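Local atomic coordinates of probable N-glycosylase/DNA lyase (Thermotoga maritima, PDB entry 3N0U), a protein that is a probable N-glycosylase/DNA lyase of the helix-hairpin-helix clan, a mainly helical protein. Residues L163-M166 against K167-L171; I157-K160 against H161-R164; E44-E47 against E48-F51. One frame throughout, in Å; residues are numbered along the deposited sequence.

Interaction 1: residues L163-M166 against K167-L171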
loop_
_atom_site.group_PDB
_atom_site.type_symbol
_atom_site.label_atom_id
_atom_site.label_comp_id
_atom_site.label_asym_id
_atom_site.label_seq_id
_atom_site.Cartn_x
_atom_site.Cartn_y
_atom_site.Cartn_z
ATOM N N LEU A 163 -11.189 1.273 -6.059
ATOM C CA LEU A 163 -11.746 1.923 -7.249
ATOM C C LEU A 163 -13.129 1.373 -7.581
ATOM O O LEU A 163 -14.019 2.117 -7.980
ATOM C CB LEU A 163 -10.820 1.766 -8.446
ATOM C CG LEU A 163 -9.507 2.535 -8.310
ATOM C CD1 LEU A 163 -8.529 2.118 -9.387
ATOM C CD2 LEU A 163 -9.735 4.049 -8.349
ATOM N N ARG A 164 -13.328 0.073 -7.392
ATOM C CA ARG A 164 -14.634 -0.503 -7.658
ATOM C C ARG A 164 -15.667 -0.006 -6.660
ATOM O O ARG A 164 -16.820 0.189 -7.030
ATOM C CB ARG A 164 -14.575 -2.030 -7.706
ATOM C CG ARG A 164 -13.944 -2.561 -9.012
ATOM C CD ARG A 164 -14.063 -4.076 -9.139
ATOM N NE ARG A 164 -13.717 -4.729 -7.879
ATOM C CZ ARG A 164 -12.563 -5.344 -7.637
ATOM N NH1 ARG A 164 -11.629 -5.428 -8.583
ATOM N NH2 ARG A 164 -12.350 -5.890 -6.444
ATOM N N LEU A 165 -15.264 0.209 -5.406
ATOM C CA LEU A 165 -16.166 0.801 -4.416
ATOM C C LEU A 165 -16.548 2.222 -4.806
ATOM O O LEU A 165 -17.692 2.635 -4.647
ATOM C CB LEU A 165 -15.531 0.849 -3.025
ATOM C CG LEU A 165 -15.785 -0.302 -2.074
ATOM C CD1 LEU A 165 -15.115 0.036 -0.759
ATOM C CD2 LEU A 165 -17.269 -0.555 -1.873
ATOM N N MET A 166 -15.572 2.982 -5.282
ATOM C CA MET A 166 -15.824 4.358 -5.666
ATOM C C MET A 166 -16.756 4.418 -6.866
ATOM O O MET A 166 -17.612 5.276 -6.935
ATOM C CB MET A 166 -14.516 5.071 -5.977
ATOM C CG MET A 166 -13.617 5.253 -4.759
ATOM S SD MET A 166 -12.103 6.147 -5.188
ATOM C CE MET A 166 -12.754 7.818 -5.282
ATOM N N LYS A 167 -16.593 3.505 -7.814
ATOM C CA LYS A 167 -17.444 3.497 -8.994
ATOM C C LYS A 167 -18.867 3.072 -8.625
ATOM O O LYS A 167 -19.831 3.666 -9.071
ATOM C CB LYS A 167 -16.857 2.582 -10.084
ATOM C CG LYS A 167 -17.690 2.521 -11.365
ATOM C CD LYS A 167 -16.970 1.741 -12.461
ATOM C CE LYS A 167 -17.707 1.824 -13.790
ATOM N NZ LYS A 167 -19.086 1.276 -13.701
ATOM N N ARG A 168 -18.989 2.051 -7.789
ATOM C CA ARG A 168 -20.289 1.520 -7.396
ATOM C C ARG A 168 -21.114 2.563 -6.645
ATOM O O ARG A 168 -22.339 2.519 -6.655
ATOM C CB ARG A 168 -20.081 0.288 -6.515
ATOM C CG ARG A 168 -21.339 -0.328 -5.919
ATOM C CD ARG A 168 -20.969 -1.374 -4.853
ATOM N NE ARG A 168 -19.631 -1.933 -5.071
ATOM C CZ ARG A 168 -18.912 -2.566 -4.146
ATOM N NH1 ARG A 168 -19.393 -2.732 -2.917
ATOM N NH2 ARG A 168 -17.704 -3.032 -4.450
ATOM N N HIS A 169 -20.444 3.506 -5.993
ATOM C CA HIS A 169 -21.150 4.509 -5.206
ATOM C C HIS A 169 -21.132 5.884 -5.855
ATOM O O HIS A 169 -21.393 6.900 -5.202
ATOM C CB HIS A 169 -20.592 4.549 -3.788
ATOM C CG HIS A 169 -20.924 3.325 -3.004
ATOM N ND1 HIS A 169 -20.077 2.239 -2.921
ATOM C CD2 HIS A 169 -22.038 2.988 -2.318
ATOM C CE1 HIS A 169 -20.644 1.301 -2.186
ATOM N NE2 HIS A 169 -21.836 1.727 -1.814
ATOM N N GLY A 170 -20.830 5.896 -7.147
ATOM C CA GLY A 170 -20.974 7.083 -7.963
ATOM C C GLY A 170 -19.899 8.137 -7.785
ATOM O O GLY A 170 -20.063 9.248 -8.269
ATOM N N LEU A 171 -18.806 7.804 -7.105
ATOM C CA LEU A 171 -17.746 8.778 -6.864
ATOM C C LEU A 171 -16.888 9.003 -8.105
ATOM O O LEU A 171 -16.350 10.087 -8.318
ATOM C CB LEU A 171 -16.865 8.328 -5.700
ATOM C CG LEU A 171 -17.589 8.238 -4.364
ATOM C CD1 LEU A 171 -16.661 7.701 -3.307
ATOM C CD2 LEU A 171 -18.120 9.603 -3.960
#
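The carbonyl oxygen of Leu165 takes two donors from one residue, His169. The ring nitrogen His169 ND1 lies 3.0 Å from Leu165 O, with an N-H...O angle of 157°. The backbone N of His169 adds a weak bond to the same oxygen. Leu165 O sits at the edge of the imidazole, close to the ring plane. His169 CG lies beside its own backbone N (chi1 -69°), which turns the ring back over the last helical turn. ND1 gives its proton to a carbonyl, and therefore carries one. His169 is also where the backbone first leaves helical angles.

The helix ends in a Schellman motif. Leu171 N reaches back to Met166 O at 2.8 Å, nearly in line with the carbonyl. Gly170 N bonds to Lys167 O at 3.1 Å. Gly170 is the C-prime residue and has the positive phi that the motif needs. The turn brings Leu171 back against Met166, and their CB atoms stand 4.0 Å apart. These two side chains cross at about a right angle. Both reach helix 181-198, Met166 on Val187 and Ile190, Leu171 on Val194.

On another side of the helix, Leu165 CD2 lies over one face of the Arg168 guanidinium, 3.2 Å from Arg168 NH1. The methyl is offset toward the rim of the group. Arg168 starts with CG opposite its backbone N (chi1 175°) and bends at chi3, which folds the guanidinium back over Leu165. Leu165 itself also packs on Leu209 and Leu212 of helix 202-214. Earlier in the turn, Lys167 N bonds to Leu163 O at 2.9 Å, and Arg168 N bonds to Arg164 O at 3.0 Å.

Interaction 2: residues I157-K160 against H161-R164; sequences ILDK and HVLR
One face of the Arg164 guanidinium lies over Lys160 O, which stands 3.7 Å from the plane, above its centre. His161 N is on the same face, nearer the rim. On that same side, Lys160 CB comes within 3.5 Å of Arg164 NH1. The bend at chi3 (-45°) curls the arginine back over the first turn of its own helix. Lys160 O also accepts from Arg164 N at 2.9 Å, so the backbone bond and the guanidinium meet the same carbonyl.

Asp159 is the N-cap. Its OD2 takes Val162 N at 3.0 Å, with an N-H...O angle of 168°. The carboxylate gets there because CG stands between the backbone N and the carbonyl carbon (chi1 64°). Asp159 O takes Leu163 N at 2.9 Å and so begins the helical bonding. The negative group at the helix start would probably be steadied by the helix dipole. Before the cap, Leu158 centres an inverse gamma turn. Its CD2 meets Val162 CG1 at 4.1 Å, the two side chains crossing at about a right angle.

Asp159 OD1 has a weak bond to Trp210 NE1, and His161 NE2 bonds to Leu209 O, both on helix 202-214. Leu158 and Val162 pack on Leu191 of helix 181-198, while Ile157 lies against helix 140-148.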
loop_
_atom_site.group_PDB
_atom_site.type_symbol
_atom_site.label_atom_id
_atom_site.label_comp_id
_atom_site.label_asym_id
_atom_site.label_seq_id
_atom_site.Cartn_x
_atom_site.Cartn_y
_atom_site.Cartn_z
ATOM N N ILE A 157 -4.654 4.743 -1.244
ATOM C CA ILE A 157 -4.149 3.614 -2.013
ATOM C C ILE A 157 -5.265 3.167 -2.949
ATOM O O ILE A 157 -6.172 2.424 -2.565
ATOM C CB ILE A 157 -3.722 2.450 -1.094
ATOM C CG1 ILE A 157 -2.722 2.947 -0.045
ATOM C CG2 ILE A 157 -3.118 1.340 -1.908
ATOM C CD1 ILE A 157 -2.570 1.970 1.141
ATOM N N LEU A 158 -5.182 3.611 -4.196
ATOM C CA LEU A 158 -6.255 3.393 -5.152
ATOM C C LEU A 158 -6.061 2.088 -5.908
ATOM O O LEU A 158 -5.687 2.077 -7.082
ATOM C CB LEU A 158 -6.355 4.590 -6.107
ATOM C CG LEU A 158 -6.613 5.927 -5.405
ATOM C CD1 LEU A 158 -6.596 7.106 -6.398
ATOM C CD2 LEU A 158 -7.952 5.900 -4.626
ATOM N N ASP A 159 -6.341 0.986 -5.222
ATOM C CA ASP A 159 -6.253 -0.311 -5.849
ATOM C C ASP A 159 -7.601 -0.701 -6.424
ATOM O O ASP A 159 -8.551 0.066 -6.362
ATOM C CB ASP A 159 -5.721 -1.363 -4.883
ATOM C CG ASP A 159 -6.626 -1.601 -3.709
ATOM O OD1 ASP A 159 -6.165 -2.252 -2.748
ATOM O OD2 ASP A 159 -7.784 -1.154 -3.733
ATOM N N LYS A 160 -7.676 -1.880 -7.019
ATOM C CA LYS A 160 -8.871 -2.239 -7.747
ATOM C C LYS A 160 -10.091 -2.301 -6.830
ATOM O O LYS A 160 -11.169 -1.896 -7.233
ATOM C CB LYS A 160 -8.675 -3.545 -8.520
ATOM C CG LYS A 160 -7.901 -3.339 -9.812
ATOM C CD LYS A 160 -8.110 -4.481 -10.796
ATOM C CE LYS A 160 -7.361 -4.229 -12.100
ATOM N NZ LYS A 160 -7.696 -5.228 -13.151
ATOM N N HIS A 161 -9.912 -2.768 -5.597
ATOM C CA HIS A 161 -11.034 -2.898 -4.662
ATOM C C HIS A 161 -11.588 -1.527 -4.319
ATOM O O HIS A 161 -12.795 -1.317 -4.305
ATOM C CB HIS A 161 -10.609 -3.592 -3.363
ATOM C CG HIS A 161 -11.523 -3.309 -2.202
ATOM N ND1 HIS A 161 -12.856 -3.661 -2.197
ATOM C CD2 HIS A 161 -11.293 -2.699 -1.015
ATOM C CE1 HIS A 161 -13.408 -3.283 -1.057
ATOM N NE2 HIS A 161 -12.481 -2.697 -0.321
ATOM N N VAL A 162 -10.694 -0.590 -4.031
ATOM C CA VAL A 162 -11.126 0.748 -3.663
ATOM C C VAL A 162 -11.772 1.430 -4.873
ATOM O O VAL A 162 -12.794 2.090 -4.733
ATOM C CB VAL A 162 -9.957 1.557 -3.114
ATOM C CG1 VAL A 162 -10.335 3.013 -2.931
ATOM C CG2 VAL A 162 -9.512 0.953 -1.787
ATOM N N LEU A 163 -11.189 1.273 -6.059
ATOM C CA LEU A 163 -11.746 1.923 -7.249
ATOM C C LEU A 163 -13.129 1.373 -7.581
ATOM O O LEU A 163 -14.019 2.117 -7.980
ATOM C CB LEU A 163 -10.820 1.766 -8.446
ATOM C CG LEU A 163 -9.507 2.535 -8.310
ATOM C CD1 LEU A 163 -8.529 2.118 -9.387
ATOM C CD2 LEU A 163 -9.735 4.049 -8.349
ATOM N N ARG A 164 -13.328 0.073 -7.392
ATOM C CA ARG A 164 -14.634 -0.503 -7.658
ATOM C C ARG A 164 -15.667 -0.006 -6.660
ATOM O O ARG A 164 -16.820 0.189 -7.030
ATOM C CB ARG A 164 -14.575 -2.030 -7.706
ATOM C CG ARG A 164 -13.944 -2.561 -9.012
ATOM C CD ARG A 164 -14.063 -4.076 -9.139
ATOM N NE ARG A 164 -13.717 -4.729 -7.879
ATOM C CZ ARG A 164 -12.563 -5.344 -7.637
ATOM N NH1 ARG A 164 -11.629 -5.428 -8.583
ATOM N NH2 ARG A 164 -12.350 -5.890 -6.444
#

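Interaction 3: residues E44-E47 against E48-F51; sequences EGTE and EDLF
Thr46 holds OG1 between its backbone N and carbonyl carbon (chi1 61°), while Asp49 sets CG beside its own backbone N (chi1 -68°). These two rotations bring the side chains together obliquely at the start of helix 47-59. Thr46 OG1 accepts from Asp49 N at 3.0 Å. In return, Asp49 OD2 accepts from Thr46 N at 3.1 Å. That second bond is nearly straight, 174° at the hydrogen, yet the donor comes from above the carboxylate plane. The exchange is a capping box, with Thr46 as the N-cap.

Helical bonding follows at once. Leu50 N meets Thr46 O at 3.0 Å, and Phe51 N meets Glu47 O at 2.9 Å. Leu50 CG also lies 3.4 Å from Thr46 O, and its side chain packs on Leu41 of helix 13-44 and on helix 116-121. The Glu47 carboxylate bonds to Leu116 N and Lys117 N, and Glu48 makes a salt bridge to Lys77.

Each side chain of the box thus satisfies a backbone N-H of the other residue. The Asp49 carboxylate lies by the first turn of the helix, where the dipole would probably help to stabilise its negative charge.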
loop_
_atom_site.group_PDB
_atom_site.type_symbol
_atom_site.label_atom_id
_atom_site.label_comp_id
_atom_site.label_asym_id
_atom_site.label_seq_id
_atom_site.Cartn_x
_atom_site.Cartn_y
_atom_site.Cartn_z
ATOM N N GLU A 44 11.081 3.791 13.922
ATOM C CA GLU A 44 12.186 3.010 14.472
ATOM C C GLU A 44 12.868 2.152 13.420
ATOM O O GLU A 44 13.904 1.541 13.696
ATOM C CB GLU A 44 11.684 2.074 15.587
ATOM C CG GLU A 44 10.756 2.702 16.641
ATOM C CD GLU A 44 11.435 3.731 17.531
ATOM O OE1 GLU A 44 12.661 3.944 17.374
ATOM O OE2 GLU A 44 10.737 4.330 18.393
ATOM N N GLY A 45 12.271 2.056 12.232
ATOM C CA GLY A 45 12.791 1.157 11.224
ATOM C C GLY A 45 14.136 1.551 10.629
ATOM O O GLY A 45 14.422 2.732 10.398
ATOM N N THR A 46 14.967 0.546 10.368
ATOM C CA THR A 46 16.237 0.753 9.702
ATOM C C THR A 46 16.010 0.842 8.207
ATOM O O THR A 46 14.905 0.577 7.721
ATOM C CB THR A 46 17.188 -0.424 9.945
ATOM O OG1 THR A 46 16.588 -1.614 9.422
ATOM C CG2 THR A 46 17.469 -0.621 11.440
ATOM N N GLU A 47 17.048 1.209 7.472
ATOM C CA GLU A 47 16.957 1.211 6.017
ATOM C C GLU A 47 16.526 -0.154 5.506
ATOM O O GLU A 47 15.688 -0.257 4.622
ATOM C CB GLU A 47 18.294 1.610 5.372
ATOM C CG GLU A 47 18.668 3.064 5.559
ATOM C CD GLU A 47 17.940 4.014 4.600
ATOM O OE1 GLU A 47 17.482 3.557 3.528
ATOM O OE2 GLU A 47 17.845 5.225 4.911
ATOM N N GLU A 48 17.099 -1.215 6.050
ATOM C CA GLU A 48 16.724 -2.545 5.605
ATOM C C GLU A 48 15.291 -2.896 5.960
ATOM O O GLU A 48 14.606 -3.539 5.158
ATOM C CB GLU A 48 17.678 -3.587 6.157
ATOM C CG GLU A 48 19.075 -3.472 5.557
ATOM C CD GLU A 48 19.998 -4.598 5.961
ATOM O OE1 GLU A 48 19.571 -5.466 6.751
ATOM O OE2 GLU A 48 21.156 -4.608 5.482
ATOM N N ASP A 49 14.825 -2.487 7.139
ATOM C CA ASP A 49 13.429 -2.724 7.493
ATOM C C ASP A 49 12.490 -2.033 6.481
ATOM O O ASP A 49 11.456 -2.579 6.048
ATOM C CB ASP A 49 13.117 -2.160 8.884
ATOM C CG ASP A 49 13.819 -2.893 10.014
ATOM O OD1 ASP A 49 14.175 -4.087 9.849
ATOM O OD2 ASP A 49 13.990 -2.263 11.100
ATOM N N LEU A 50 12.827 -0.807 6.120
ATOM C CA LEU A 50 12.012 -0.067 5.176
ATOM C C LEU A 50 12.092 -0.723 3.798
ATOM O O LEU A 50 11.104 -0.792 3.074
ATOM C CB LEU A 50 12.481 1.389 5.095
ATOM C CG LEU A 50 12.248 2.204 6.370
ATOM C CD1 LEU A 50 12.924 3.531 6.250
ATOM C CD2 LEU A 50 10.766 2.401 6.610
ATOM N N PHE A 51 13.267 -1.220 3.438
ATOM C CA PHE A 51 13.432 -1.888 2.155
ATOM C C PHE A 51 12.563 -3.143 2.053
ATOM O O PHE A 51 12.018 -3.463 0.991
ATOM C CB PHE A 51 14.898 -2.273 1.912
ATOM C CG PHE A 51 15.136 -2.752 0.520
ATOM C CD1 PHE A 51 15.150 -4.105 0.221
ATOM C CD2 PHE A 51 15.251 -1.840 -0.511
ATOM C CE1 PHE A 51 15.346 -4.533 -1.080
ATOM C CE2 PHE A 51 15.416 -2.262 -1.801
ATOM C CZ PHE A 51 15.459 -3.606 -2.088
#

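In the fold
Interactions 1 and 2 are the two ends of helix 160-168. Interaction 2 starts it and interaction 1 finishes it. They share Leu163 and Arg164, their centres are 9 Å apart, and Met166 SD meets Leu158 CD2 at 4.2 Å. Both lean on helices 181-198 and 202-214. Interaction 3 opens helix 47-59 on the opposite side of the chain's centre. Its centre is about 27 Å from that of interaction 2 and about 35 Å from that of interaction 1. Interactions 2 and 3 both place an N-cap side chain at a helix start. The sodium ion, bound at Val132, Ala135 and Ile138, is about 12 Å from the Phe51 side chain.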